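Long-range contact in microtubule-associated serine/threonine-protein kinase 3 (Homo sapiens, PDB 3KHF), which is a serine/threonine kinase that phosphorylates proteins using ATP and, through its PDZ domain, probably binds the C-terminal tails of partner proteins: residues A[4-9]-A[87-92]. Sequence-based numbering, arbitrary orientation.
Sequences PPIVIH and LRTTAL
The carbonyl oxygen of I6 accepts the backbone N-H of L87, with I6 O to L87 N at 2.8 Å and 168° at the hydrogen. The same two residues bond a second time: I6 N gives its hydrogen to L87 O, again at 2.8 Å, but this link is more bent (147°). Together they make I6 and L87 a hydrogen-bonded antiparallel pair.

Next to this pair, P5 lays its CA 3.5 Å from L87 O, and its CB rests beside the CG of R88. Past P5 and R88 the chains part, and a water bridges the gap, giving a hydrogen to P4 O and receiving one from T89 N at 3.1 Å.

On the inner side, I8 and L87 meet methyl to methyl, CD1 to CD1 at 3.8 Å, their chains running obliquely to one another. In I8, CG1 stands beside the backbone N (chi1 -63°) and chi2 is extended, which carries CD1 to that meeting point. I6 sends its own CD1 across T89 at about a right angle, ending 3.9 Å from OG1. I6 and I8 also touch A50 of helix 46-50, while L87 packs on I61 of the neighbouring strand.

Strand 84-90 thus lies between strand 6-9 and strand 57-61, paired antiparallel with both. This joining of the first and last strands, near the two ends of the domain, with the short helix packed against the first, is characteristic of the PDZ fold.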
# COMPACT_ATOMS: atom_id res chain seq x y z
N PRO A 4 -1.45 15.12 -0.81
CA PRO A 4 -2.60 14.74 0.02
C PRO A 4 -2.80 13.23 0.00
O PRO A 4 -2.36 12.54 -0.92
CB PRO A 4 -3.77 15.44 -0.66
CG PRO A 4 -3.36 15.51 -2.09
CD PRO A 4 -1.88 15.80 -2.05
N PRO A 5 -3.49 12.70 1.01
CA PRO A 5 -3.77 11.29 1.01
C PRO A 5 -4.81 10.90 -0.02
O PRO A 5 -5.70 11.66 -0.34
CB PRO A 5 -4.29 11.05 2.42
CG PRO A 5 -4.91 12.32 2.79
CD PRO A 5 -4.07 13.38 2.17
N ILE A 6 -4.68 9.69 -0.54
CA ILE A 6 -5.70 9.11 -1.37
C ILE A 6 -6.84 8.63 -0.48
O ILE A 6 -6.61 7.89 0.48
CB ILE A 6 -5.15 7.91 -2.16
CG1 ILE A 6 -3.98 8.30 -3.05
CG2 ILE A 6 -6.24 7.29 -2.99
CD1 ILE A 6 -3.30 7.17 -3.72
N VAL A 7 -8.06 9.08 -0.75
CA VAL A 7 -9.20 8.70 0.06
C VAL A 7 -10.08 7.82 -0.82
O VAL A 7 -10.64 8.27 -1.82
CB VAL A 7 -9.95 9.92 0.65
CG1 VAL A 7 -11.12 9.43 1.45
CG2 VAL A 7 -9.02 10.74 1.53
N ILE A 8 -10.15 6.55 -0.45
CA ILE A 8 -10.92 5.53 -1.17
C ILE A 8 -12.28 5.35 -0.49
O ILE A 8 -12.36 5.37 0.73
CB ILE A 8 -10.15 4.19 -1.15
CG1 ILE A 8 -8.82 4.33 -1.88
CG2 ILE A 8 -10.96 3.04 -1.78
CD1 ILE A 8 -7.90 3.15 -1.66
N HIS A 9 -13.32 5.18 -1.31
CA HIS A 9 -14.71 4.92 -0.86
C HIS A 9 -15.10 3.56 -1.42
O HIS A 9 -15.36 3.49 -2.59
CB HIS A 9 -15.62 6.04 -1.43
CG HIS A 9 -17.11 5.85 -1.27
ND1 HIS A 9 -17.68 5.04 -0.31
CD2 HIS A 9 -18.15 6.43 -1.94
CE1 HIS A 9 -19.00 5.12 -0.40
NE2 HIS A 9 -19.31 5.94 -1.39
N LEU A 87 -5.00 6.74 2.48
CA LEU A 87 -3.67 6.19 2.31
C LEU A 87 -2.71 7.28 1.88
O LEU A 87 -2.96 7.93 0.86
CB LEU A 87 -3.67 5.13 1.20
CG LEU A 87 -4.59 3.92 1.43
CD1 LEU A 87 -4.54 3.03 0.21
CD2 LEU A 87 -4.24 3.13 2.68
N ARG A 88 -1.60 7.44 2.60
CA ARG A 88 -0.49 8.24 2.12
C ARG A 88 0.46 7.33 1.39
O ARG A 88 0.80 6.26 1.90
CB ARG A 88 0.23 8.98 3.23
CG ARG A 88 -0.59 10.09 3.81
CD ARG A 88 0.14 10.89 4.87
NE ARG A 88 1.39 11.43 4.39
CZ ARG A 88 2.38 11.87 5.17
NH1 ARG A 88 2.27 11.84 6.49
NH2 ARG A 88 3.50 12.32 4.62
N THR A 89 0.85 7.72 0.19
CA THR A 89 1.70 6.92 -0.66
C THR A 89 2.80 7.73 -1.33
O THR A 89 2.67 8.95 -1.51
CB THR A 89 0.91 6.26 -1.80
OG1 THR A 89 0.48 7.25 -2.74
CG2 THR A 89 -0.29 5.52 -1.26
N THR A 90 3.84 7.03 -1.76
CA THR A 90 4.92 7.64 -2.52
C THR A 90 5.39 6.65 -3.60
O THR A 90 5.49 5.46 -3.35
CB THR A 90 6.01 8.13 -1.55
OG1 THR A 90 6.94 8.94 -2.27
CG2 THR A 90 6.68 6.98 -0.86
N ALA A 91 5.69 7.16 -4.79
CA ALA A 91 6.16 6.34 -5.91
C ALA A 91 7.32 7.05 -6.60
O ALA A 91 7.35 8.27 -6.67
CB ALA A 91 5.06 6.11 -6.90
N LEU A 92 8.27 6.29 -7.09
CA LEU A 92 9.29 6.78 -8.02
C LEU A 92 8.74 6.58 -9.43
O LEU A 92 7.77 7.23 -9.80
CB LEU A 92 10.57 6.01 -7.83
CG LEU A 92 11.06 6.30 -6.44
CD1 LEU A 92 12.29 5.42 -6.13
CD2 LEU A 92 11.40 7.77 -6.27
O HOH W 1 -0.33 10.55 -0.47